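Local coordinates for protein stress response kinase A (Escherichia coli, PDB 1ZYL) that phosphorylates itself and protein substrates on serine and threonine using ATP, and probably limits damage linked to reactive oxygen species during stress, at residues R50-K55 against V105-G110; E81-A86 against G126-R131; R112-D117 against G205-R210; D229-L234 against P268-R273. All blocks are in the same frame, centred on the assembly; numbering follows the deposited sequence.

Interaction 1 of 4, residues R50-K55 against V105-G110; sequences RRFVVK and VFPSVG
V53 and F106 form an antiparallel hydrogen-bonded pair that fixes strand 52-55 against strand 105-107. V53 N reaches F106 O at 3.1 Å, coming in within the plane of that carbonyl, and F106 N returns a straighter bond to V53 O at 2.9 Å, 165° at the hydrogen. V105 adds a CA-H...O contact to V53 O. Farther along, S108 N makes a weak bond to R51 O.

The apolar contacts divide between the two faces of the sheet. On one, V54 and V105 run alongside each other, V54 CG1 being 4.0 Å from V105 CG2. On the other, V53 meets F106 nearly perpendicularly, V53 CG2 sitting 3.9 Å from F106 CB, while K55 CB meets F106 CE1 at 4.0 Å. The F52 ring lies across the strand pair: its edge meets F106 O, CD1 is 3.8 Å from V105 CG1, and CE1 borders the P107 ring. With the F52 ring cut back to an alanine, V105 CG1 and the P107 ring would probably lose their apolar neighbour on this side.

Backbone bonds thus set the register, while apolar carbon packs on both faces. K55, on the same strand, makes through NZ a long, weak ion pair with D217, a probable magnesium ligand, a position consistent with the conserved lysine on the third strand of a kinase N-lobe.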
# COMPACT_ATOMS: atom_id res chain seq x y z
N ARG A 50 -25.95 2.19 11.91
CA ARG A 50 -24.90 1.19 11.77
C ARG A 50 -23.88 1.82 10.81
O ARG A 50 -24.06 1.81 9.59
CB ARG A 50 -25.48 -0.11 11.18
CG ARG A 50 -24.65 -1.36 11.48
CD ARG A 50 -23.27 -1.31 10.83
NE ARG A 50 -22.49 -2.53 11.08
CZ ARG A 50 -22.09 -2.94 12.28
NH1 ARG A 50 -22.39 -2.24 13.37
NH2 ARG A 50 -21.39 -4.06 12.40
N ARG A 51 -22.81 2.37 11.39
CA ARG A 51 -21.76 3.07 10.65
C ARG A 51 -21.26 2.47 9.34
O ARG A 51 -21.13 1.25 9.18
CB ARG A 51 -20.57 3.32 11.59
CG ARG A 51 -20.96 3.97 12.91
CD ARG A 51 -19.73 4.28 13.75
NE ARG A 51 -18.83 3.13 13.81
CZ ARG A 51 -17.63 3.15 14.40
NH1 ARG A 51 -17.19 4.25 14.98
NH2 ARG A 51 -16.87 2.06 14.38
N PHE A 52 -20.97 3.37 8.39
CA PHE A 52 -20.48 3.06 7.05
C PHE A 52 -19.43 4.10 6.64
O PHE A 52 -19.21 5.09 7.35
CB PHE A 52 -21.62 3.14 6.03
CG PHE A 52 -22.41 1.88 5.89
CD1 PHE A 52 -21.85 0.77 5.25
CD2 PHE A 52 -23.71 1.80 6.36
CE1 PHE A 52 -22.59 -0.39 5.08
CE2 PHE A 52 -24.47 0.64 6.20
CZ PHE A 52 -23.90 -0.46 5.55
N VAL A 53 -18.79 3.88 5.50
CA VAL A 53 -17.80 4.82 4.99
C VAL A 53 -17.87 4.83 3.47
O VAL A 53 -17.99 3.78 2.84
CB VAL A 53 -16.35 4.47 5.42
CG1 VAL A 53 -16.21 4.54 6.93
CG2 VAL A 53 -15.98 3.09 4.94
N VAL A 54 -17.82 6.01 2.87
CA VAL A 54 -17.84 6.09 1.42
C VAL A 54 -16.41 6.37 1.05
O VAL A 54 -15.72 7.12 1.74
CB VAL A 54 -18.69 7.25 0.88
CG1 VAL A 54 -19.42 6.78 -0.37
CG2 VAL A 54 -19.64 7.77 1.94
N LYS A 55 -15.95 5.77 -0.04
CA LYS A 55 -14.59 5.97 -0.48
C LYS A 55 -14.68 6.48 -1.90
O LYS A 55 -15.21 5.79 -2.78
CB LYS A 55 -13.82 4.65 -0.45
CG LYS A 55 -12.29 4.77 -0.44
CD LYS A 55 -11.63 3.38 -0.52
CE LYS A 55 -10.16 3.37 -0.05
NZ LYS A 55 -9.99 3.32 1.45
N VAL A 105 -18.95 1.82 -1.07
CA VAL A 105 -19.33 1.97 0.33
C VAL A 105 -18.91 0.73 1.10
O VAL A 105 -19.20 -0.39 0.68
CB VAL A 105 -20.86 2.16 0.47
CG1 VAL A 105 -21.21 2.50 1.89
CG2 VAL A 105 -21.34 3.27 -0.47
N PHE A 106 -18.22 0.91 2.21
CA PHE A 106 -17.77 -0.23 3.00
C PHE A 106 -18.31 -0.21 4.42
O PHE A 106 -18.43 0.85 5.03
CB PHE A 106 -16.24 -0.29 3.07
CG PHE A 106 -15.56 -0.35 1.74
CD1 PHE A 106 -15.46 0.78 0.95
CD2 PHE A 106 -15.01 -1.54 1.29
CE1 PHE A 106 -14.81 0.73 -0.28
CE2 PHE A 106 -14.36 -1.61 0.06
CZ PHE A 106 -14.26 -0.47 -0.73
N PRO A 107 -18.63 -1.39 4.96
CA PRO A 107 -19.15 -1.55 6.32
C PRO A 107 -18.11 -1.08 7.33
O PRO A 107 -17.10 -1.76 7.53
CB PRO A 107 -19.38 -3.05 6.43
CG PRO A 107 -19.64 -3.47 5.01
CD PRO A 107 -18.62 -2.69 4.25
N SER A 108 -18.33 0.07 7.95
CA SER A 108 -17.37 0.57 8.93
C SER A 108 -17.03 -0.59 9.87
O SER A 108 -17.88 -1.09 10.61
CB SER A 108 -17.96 1.73 9.73
OG SER A 108 -17.02 2.21 10.67
N VAL A 109 -15.77 -1.00 9.81
CA VAL A 109 -15.27 -2.12 10.61
C VAL A 109 -15.12 -1.83 12.10
O VAL A 109 -15.71 -2.53 12.93
CB VAL A 109 -13.92 -2.61 10.04
CG1 VAL A 109 -13.46 -3.85 10.79
CG2 VAL A 109 -14.05 -2.90 8.55
N GLY A 110 -14.33 -0.82 12.45
CA GLY A 110 -14.11 -0.50 13.85
C GLY A 110 -12.98 -1.34 14.41
O GLY A 110 -12.36 -2.10 13.68

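Interaction 2 of 4, residues E81-A86 against G126-R131; sequences EVPVAA and GRYLGR
R131 reaches across from its helix to the main chain of E81: NH2 donates to E81 O at 2.8 Å, with 142° at the hydrogen. The approach is slightly skewed, since the donor is tilted from the carbonyl plane and the oxygen lies somewhat out of the guanidinium plane. The same nitrogen has the E81 carboxylate near it, OE1 to NH2 3.7 Å, but this is a long salt bridge of charge alone, as the oxygen is well out of the guanidinium plane and no N-H points at it. R131 leaves the helix with CG anti to its own N (chi1 -177°) and bends at chi3, which brings the guanidinium round to the E81 carbonyl; a cation-pi contact with F255 gives it a further partner.

E81 has a positive phi and is the C-prime residue of a Schellman motif, V82 N bonding to L77 O and E81 N to V78 O as helix 64-79 ends.

Next come the carbons. V82 CG2 lies 3.7 Å from R131 CG, the valine methyl resting along the aliphatic part of the arginine, the two side chains running antiparallel. P83 CG lies over one face of the Y128 ring in a CH-pi contact whose exact spacing is doubtful. R127 NH1 lies over the opposite face, and Y128 also touches P213 and F215.

One directed bond, then, holds the end of a helix probably equivalent to the kinase αC helix to helix 119-136, with the glutamate adding a diffuse attraction and the proline-tyrosine pair an apolar seam.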
# COMPACT_ATOMS: atom_id res chain seq x y z
N GLU A 81 -13.25 -16.66 3.99
CA GLU A 81 -13.06 -16.28 5.39
C GLU A 81 -11.75 -15.58 5.74
O GLU A 81 -10.96 -16.08 6.54
CB GLU A 81 -13.27 -17.50 6.29
CG GLU A 81 -14.62 -18.17 6.11
CD GLU A 81 -14.83 -19.35 7.04
OE1 GLU A 81 -13.98 -20.27 7.06
OE2 GLU A 81 -15.85 -19.36 7.77
N VAL A 82 -11.54 -14.41 5.15
CA VAL A 82 -10.35 -13.62 5.43
C VAL A 82 -10.83 -12.24 5.87
O VAL A 82 -11.60 -11.58 5.17
CB VAL A 82 -9.44 -13.52 4.20
CG1 VAL A 82 -8.20 -12.71 4.53
CG2 VAL A 82 -9.05 -14.91 3.74
N PRO A 83 -10.39 -11.79 7.06
CA PRO A 83 -10.71 -10.52 7.72
C PRO A 83 -10.54 -9.24 6.90
O PRO A 83 -9.57 -8.51 7.08
CB PRO A 83 -9.78 -10.53 8.94
CG PRO A 83 -9.57 -11.97 9.21
CD PRO A 83 -9.37 -12.52 7.83
N VAL A 84 -11.50 -8.97 6.03
CA VAL A 84 -11.47 -7.76 5.21
C VAL A 84 -12.91 -7.31 4.99
O VAL A 84 -13.82 -8.12 5.09
CB VAL A 84 -10.82 -8.02 3.83
CG1 VAL A 84 -9.40 -8.51 4.00
CG2 VAL A 84 -11.63 -9.04 3.05
N ALA A 85 -13.12 -6.04 4.71
CA ALA A 85 -14.47 -5.56 4.48
C ALA A 85 -14.72 -5.36 2.99
O ALA A 85 -14.11 -4.51 2.35
CB ALA A 85 -14.71 -4.26 5.23
N ALA A 86 -15.62 -6.17 2.44
CA ALA A 86 -15.94 -6.07 1.04
C ALA A 86 -16.89 -4.90 0.83
O ALA A 86 -17.66 -4.54 1.72
CB ALA A 86 -16.60 -7.36 0.56
N GLY A 126 -0.16 -13.37 10.54
CA GLY A 126 0.60 -14.17 9.59
C GLY A 126 -0.23 -15.32 9.07
O GLY A 126 -0.12 -15.71 7.90
N ARG A 127 -1.07 -15.88 9.94
CA ARG A 127 -1.93 -16.99 9.58
C ARG A 127 -3.02 -16.58 8.58
O ARG A 127 -3.23 -17.26 7.58
CB ARG A 127 -2.55 -17.58 10.84
CG ARG A 127 -3.46 -18.75 10.59
CD ARG A 127 -4.04 -19.28 11.89
NE ARG A 127 -5.42 -19.72 11.72
CZ ARG A 127 -6.44 -18.90 11.48
NH1 ARG A 127 -6.23 -17.59 11.39
NH2 ARG A 127 -7.67 -19.40 11.33
N TYR A 128 -3.70 -15.46 8.84
CA TYR A 128 -4.74 -14.98 7.94
C TYR A 128 -4.12 -14.54 6.63
O TYR A 128 -4.73 -14.64 5.57
CB TYR A 128 -5.50 -13.82 8.57
CG TYR A 128 -6.69 -14.25 9.40
CD1 TYR A 128 -7.06 -13.55 10.55
CD2 TYR A 128 -7.45 -15.36 9.03
CE1 TYR A 128 -8.17 -13.94 11.30
CE2 TYR A 128 -8.56 -15.76 9.77
CZ TYR A 128 -8.91 -15.04 10.91
OH TYR A 128 -10.02 -15.42 11.63
N LEU A 129 -2.89 -14.05 6.72
CA LEU A 129 -2.15 -13.61 5.55
C LEU A 129 -1.88 -14.84 4.66
O LEU A 129 -1.78 -14.74 3.44
CB LEU A 129 -0.83 -12.98 6.00
CG LEU A 129 -0.40 -11.61 5.47
CD1 LEU A 129 -1.61 -10.74 5.15
CD2 LEU A 129 0.49 -10.94 6.51
N GLY A 130 -1.79 -15.99 5.30
CA GLY A 130 -1.55 -17.22 4.58
C GLY A 130 -2.81 -17.67 3.88
O GLY A 130 -2.75 -18.24 2.79
N ARG A 131 -3.95 -17.42 4.50
CA ARG A 131 -5.21 -17.79 3.88
C ARG A 131 -5.53 -16.76 2.80
O ARG A 131 -6.20 -17.08 1.81
CB ARG A 131 -6.34 -17.84 4.91
CG ARG A 131 -7.66 -18.31 4.31
CD ARG A 131 -8.81 -18.27 5.31
NE ARG A 131 -8.69 -19.28 6.35
CZ ARG A 131 -9.57 -19.45 7.33
NH1 ARG A 131 -9.38 -20.40 8.24
NH2 ARG A 131 -10.64 -18.67 7.41

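Interaction 3 of 4, residues R112-D117 against G205-R210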
# COMPACT_ATOMS: atom_id res chain seq x y z
N ARG A 112 -9.59 -1.80 17.59
CA ARG A 112 -8.41 -1.12 18.12
C ARG A 112 -7.20 -1.15 17.20
O ARG A 112 -7.24 -1.67 16.09
CB ARG A 112 -8.01 -1.71 19.48
CG ARG A 112 -8.87 -1.27 20.66
CD ARG A 112 -10.27 -1.87 20.61
NE ARG A 112 -10.25 -3.32 20.80
CZ ARG A 112 -11.33 -4.09 20.77
NH1 ARG A 112 -12.53 -3.56 20.55
NH2 ARG A 112 -11.22 -5.40 20.94
N GLN A 113 -6.10 -0.58 17.71
CA GLN A 113 -4.84 -0.51 16.98
C GLN A 113 -4.05 -1.80 17.12
O GLN A 113 -3.73 -2.24 18.22
CB GLN A 113 -4.02 0.67 17.51
CG GLN A 113 -4.66 2.04 17.27
CD GLN A 113 -4.90 2.84 18.55
OE1 GLN A 113 -5.72 2.47 19.40
NE2 GLN A 113 -4.18 3.95 18.69
N PHE A 114 -3.72 -2.41 15.98
CA PHE A 114 -2.96 -3.65 15.97
C PHE A 114 -1.57 -3.44 16.54
O PHE A 114 -0.87 -2.50 16.15
CB PHE A 114 -2.87 -4.21 14.54
CG PHE A 114 -1.81 -5.27 14.35
CD1 PHE A 114 -0.50 -4.91 14.03
CD2 PHE A 114 -2.11 -6.62 14.53
CE1 PHE A 114 0.49 -5.88 13.90
CE2 PHE A 114 -1.12 -7.59 14.39
CZ PHE A 114 0.18 -7.23 14.08
N GLU A 115 -1.18 -4.33 17.45
CA GLU A 115 0.12 -4.26 18.11
C GLU A 115 1.13 -5.25 17.53
O GLU A 115 1.10 -6.44 17.84
CB GLU A 115 -0.06 -4.52 19.60
CG GLU A 115 -1.16 -3.69 20.24
CD GLU A 115 -1.46 -4.11 21.66
OE1 GLU A 115 -2.34 -3.49 22.30
OE2 GLU A 115 -0.82 -5.07 22.14
N ALA A 116 2.04 -4.75 16.70
CA ALA A 116 3.06 -5.58 16.08
C ALA A 116 3.99 -6.17 17.14
O ALA A 116 4.76 -7.10 16.87
CB ALA A 116 3.87 -4.76 15.08
N ASP A 117 3.90 -5.62 18.34
CA ASP A 117 4.72 -6.08 19.45
C ASP A 117 4.30 -7.48 19.86
O ASP A 117 5.11 -8.41 19.84
CB ASP A 117 4.56 -5.13 20.64
CG ASP A 117 5.80 -4.32 20.91
OD1 ASP A 117 5.75 -3.43 21.79
OD2 ASP A 117 6.83 -4.57 20.25
N GLY A 205 0.01 -0.21 10.09
CA GLY A 205 -0.98 0.82 9.83
C GLY A 205 -2.32 0.39 9.25
O GLY A 205 -3.37 0.84 9.72
N ASN A 206 -2.29 -0.46 8.24
CA ASN A 206 -3.51 -0.92 7.58
C ASN A 206 -4.09 -2.20 8.18
O ASN A 206 -4.77 -2.96 7.50
CB ASN A 206 -3.27 -1.14 6.09
CG ASN A 206 -2.92 0.14 5.37
OD1 ASN A 206 -3.67 1.11 5.44
ND2 ASN A 206 -1.79 0.15 4.67
N ILE A 207 -3.81 -2.44 9.45
CA ILE A 207 -4.36 -3.62 10.07
C ILE A 207 -4.96 -3.22 11.43
O ILE A 207 -4.35 -2.50 12.22
CB ILE A 207 -3.26 -4.74 10.17
CG1 ILE A 207 -3.89 -6.08 10.52
CG2 ILE A 207 -2.24 -4.39 11.22
CD1 ILE A 207 -4.40 -6.17 11.93
N LEU A 208 -6.20 -3.67 11.67
CA LEU A 208 -6.92 -3.37 12.91
C LEU A 208 -7.15 -4.64 13.72
O LEU A 208 -7.10 -5.75 13.19
CB LEU A 208 -8.28 -2.76 12.58
CG LEU A 208 -8.25 -1.37 11.98
CD1 LEU A 208 -9.58 -1.10 11.31
CD2 LEU A 208 -7.97 -0.35 13.07
N TRP A 209 -7.43 -4.47 15.01
CA TRP A 209 -7.65 -5.63 15.86
C TRP A 209 -8.79 -5.51 16.86
O TRP A 209 -8.77 -4.68 17.76
CB TRP A 209 -6.35 -5.97 16.59
CG TRP A 209 -6.44 -7.15 17.51
CD1 TRP A 209 -7.06 -7.20 18.72
CD2 TRP A 209 -5.91 -8.46 17.28
NE1 TRP A 209 -6.96 -8.45 19.26
CE2 TRP A 209 -6.26 -9.25 18.40
CE3 TRP A 209 -5.18 -9.05 16.24
CZ2 TRP A 209 -5.90 -10.59 18.51
CZ3 TRP A 209 -4.82 -10.38 16.34
CH2 TRP A 209 -5.18 -11.14 17.47
N ARG A 210 -9.79 -6.36 16.66
CA ARG A 210 -10.95 -6.44 17.55
C ARG A 210 -11.08 -7.95 17.68
O ARG A 210 -11.82 -8.59 16.92
CB ARG A 210 -12.19 -5.85 16.89
CG ARG A 210 -13.17 -5.23 17.89
CD ARG A 210 -14.64 -5.35 17.45
NE ARG A 210 -14.89 -4.88 16.09
CZ ARG A 210 -14.68 -5.60 14.99
NH1 ARG A 210 -14.94 -5.09 13.80
NH2 ARG A 210 -14.20 -6.84 15.08
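R112 and W209 exchange both of their backbone hydrogen bonds, as an antiparallel hydrogen-bonded pair does. W209 N gives to R112 O at 3.0 Å and is nearly straight, 168° at the hydrogen; R112 N gives to W209 O, also at 3.0 Å, but bent to 140°. Each donor stands above the plane of the carbonyl it meets. W209 O also lies over a face of the R112 guanidinium, where no N-H is aimed at it. The R112 chain, bent at chi2 and chi3, folds back so that its guanidinium lies against CG of R210; the charged ends do not meet, NH1 of R112 staying 5.2 Å from NE of R210. R210 NH1 is satisfied by V109 O, and N206 ND2, on a probable magnesium ligand, by D201 O.

F114 supplies the apolar part. With CG opposite its own N (chi1 164°), the ring is brought against CG2 and CD1 of I207. Its edge faces W209, F114 CD2 lying 4.3 Å from W209 CE3. Replacing F114 with alanine is likely to open a gap beside both I207 methyls and the W209 indole.

Strand 207-209 runs between strands 112-113 and 213-215: I207 reaches P213 and F215, and F114 also packs on Q121 and V125 of helix 119-136, with W209 reaching Q121 too.

Interaction 4 of 4, residues D229-L234 against P268-R273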
# COMPACT_ATOMS: atom_id res chain seq x y z
N ASP A 229 3.76 -8.61 1.46
CA ASP A 229 2.82 -8.44 2.56
C ASP A 229 3.40 -8.93 3.88
O ASP A 229 2.69 -9.00 4.89
CB ASP A 229 1.52 -9.20 2.27
CG ASP A 229 0.75 -8.62 1.10
OD1 ASP A 229 -0.10 -9.34 0.53
OD2 ASP A 229 0.97 -7.44 0.76
N LEU A 230 4.69 -9.28 3.89
CA LEU A 230 5.31 -9.76 5.11
C LEU A 230 6.49 -8.94 5.62
O LEU A 230 6.64 -8.75 6.82
CB LEU A 230 5.77 -11.20 4.93
CG LEU A 230 4.71 -12.28 4.73
CD1 LEU A 230 5.41 -13.64 4.69
CD2 LEU A 230 3.69 -12.25 5.86
N TRP A 231 7.33 -8.44 4.72
CA TRP A 231 8.49 -7.71 5.22
C TRP A 231 8.19 -6.46 6.04
O TRP A 231 8.89 -6.20 7.02
CB TRP A 231 9.47 -7.38 4.09
CG TRP A 231 9.07 -6.26 3.18
CD1 TRP A 231 8.33 -6.36 2.04
CD2 TRP A 231 9.39 -4.87 3.34
NE1 TRP A 231 8.18 -5.11 1.47
CE2 TRP A 231 8.81 -4.18 2.25
CE3 TRP A 231 10.11 -4.14 4.30
CZ2 TRP A 231 8.93 -2.80 2.10
CZ3 TRP A 231 10.22 -2.77 4.15
CH2 TRP A 231 9.64 -2.11 3.05
N MET A 232 7.17 -5.69 5.69
CA MET A 232 6.89 -4.47 6.44
C MET A 232 6.36 -4.69 7.85
O MET A 232 6.12 -3.73 8.57
CB MET A 232 5.93 -3.55 5.68
CG MET A 232 6.59 -2.81 4.51
SD MET A 232 5.50 -1.68 3.64
CE MET A 232 4.56 -2.82 2.68
N LEU A 233 6.18 -5.95 8.23
CA LEU A 233 5.67 -6.26 9.57
C LEU A 233 6.78 -6.29 10.62
O LEU A 233 6.58 -5.85 11.74
CB LEU A 233 4.93 -7.60 9.56
CG LEU A 233 3.59 -7.73 8.82
CD1 LEU A 233 3.10 -9.16 8.86
CD2 LEU A 233 2.55 -6.82 9.44
N LEU A 234 7.95 -6.79 10.24
CA LEU A 234 9.06 -6.90 11.17
C LEU A 234 9.40 -5.60 11.88
O LEU A 234 9.37 -4.54 11.29
CB LEU A 234 10.30 -7.40 10.45
CG LEU A 234 10.14 -8.51 9.41
CD1 LEU A 234 11.51 -9.13 9.20
CD2 LEU A 234 9.12 -9.56 9.85
N PRO A 268 15.37 -5.15 -1.91
CA PRO A 268 15.02 -4.49 -3.17
C PRO A 268 13.61 -3.90 -3.07
O PRO A 268 13.34 -2.84 -3.64
CB PRO A 268 15.12 -5.62 -4.18
CG PRO A 268 16.30 -6.37 -3.67
CD PRO A 268 16.00 -6.46 -2.18
N LEU A 269 12.71 -4.56 -2.35
CA LEU A 269 11.34 -4.05 -2.21
C LEU A 269 11.33 -2.75 -1.42
O LEU A 269 10.63 -1.81 -1.78
CB LEU A 269 10.44 -5.07 -1.51
CG LEU A 269 10.10 -6.32 -2.31
CD1 LEU A 269 9.30 -7.27 -1.46
CD2 LEU A 269 9.33 -5.93 -3.55
N ARG A 270 12.11 -2.71 -0.35
CA ARG A 270 12.19 -1.53 0.49
C ARG A 270 12.77 -0.37 -0.35
O ARG A 270 12.28 0.76 -0.30
CB ARG A 270 13.06 -1.82 1.71
CG ARG A 270 13.39 -0.59 2.56
CD ARG A 270 14.34 -0.95 3.68
NE ARG A 270 13.68 -1.65 4.78
CZ ARG A 270 14.09 -2.81 5.28
NH1 ARG A 270 13.45 -3.38 6.29
NH2 ARG A 270 15.13 -3.43 4.75
N ALA A 271 13.81 -0.67 -1.13
CA ALA A 271 14.41 0.33 -1.99
C ALA A 271 13.33 0.79 -2.95
O ALA A 271 13.19 1.98 -3.23
CB ALA A 271 15.56 -0.27 -2.78
N MET A 272 12.55 -0.16 -3.44
CA MET A 272 11.48 0.12 -4.38
C MET A 272 10.41 1.03 -3.79
O MET A 272 9.97 1.98 -4.45
CB MET A 272 10.86 -1.19 -4.87
CG MET A 272 11.71 -1.90 -5.93
SD MET A 272 11.12 -3.55 -6.37
CE MET A 272 12.55 -4.22 -6.43
N ARG A 273 9.98 0.74 -2.57
CA ARG A 273 8.95 1.53 -1.91
C ARG A 273 9.49 2.92 -1.62
O ARG A 273 8.76 3.92 -1.58
CB ARG A 273 8.52 0.87 -0.60
CG ARG A 273 7.48 1.67 0.18
CD ARG A 273 7.23 1.08 1.56
NE ARG A 273 5.97 0.35 1.64
CZ ARG A 273 4.79 0.91 1.88
NH1 ARG A 273 4.71 2.22 2.07
NH2 ARG A 273 3.69 0.16 1.94
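W231 opens the type I turn W231-L234 and faces L269 and R270 on the side of helix 268-273; the backbones come no nearer than 8.5 Å, CA of M232 to CA of R270, so side chains bridge the gap. W231 does most of the bridging. Its chi1 of 76° places CG between the backbone N and the carbonyl carbon, and from there the indole runs out to the helix. The five-membered end meets L269, with NE1 3.7 Å from CB and CD1 3.7 Å from the leucine CD1. The benzo end meets R270, CH2 lying 3.7 Å from its CA and CZ3 3.7 Å from its NE.

The R270 guanidinium stands 84° from the indole plane with W231 CE3 over one of its faces, so the two groups meet nearly perpendicularly rather than lying flat on each other. Its NH2 is held by a salt bridge to E267.

Helix 266-283 lies beside the catalytic loop of this kinase-like fold, which R273 reaches from it: its NH2 forms a salt bridge with D201, the probable proton acceptor. D229, at the start of the turn segment, accepts from H199 N and H133 NE2 through OD1, an arrangement that recalls the buried aspartate that braces the catalytic loop in protein kinases.

On its way to D201, R273 passes the thioether of M232. The M232 sulfur is modelled too close to R273 NE, so this approach is doubtful. M232 CG lies over one face of the W231 indole, and the R270 backbone N over the opposite face.

Interaction 1 lies in the five-stranded N-lobe sheet. Its segment 105-110 touches 81-86 of interaction 2, V109 CG2 packing on A85 CB at 3.6 Å, and R210 of interaction 3 through V109 O to NH1 at 2.8 Å. Interactions 2 and 3, centres about 14 Å apart, follow where strand 112-113 leads into helix 119-136; L129 of that helix packs on L230 and L233 of interaction 4. Interactions 1 and 4 are farthest apart, centres about 29 Å. Along the chain, interactions 1 and 2 cross and so do 2 and 3, while interaction 4 follows them all. The contacts thus run from one lobe to the other past the probable active site.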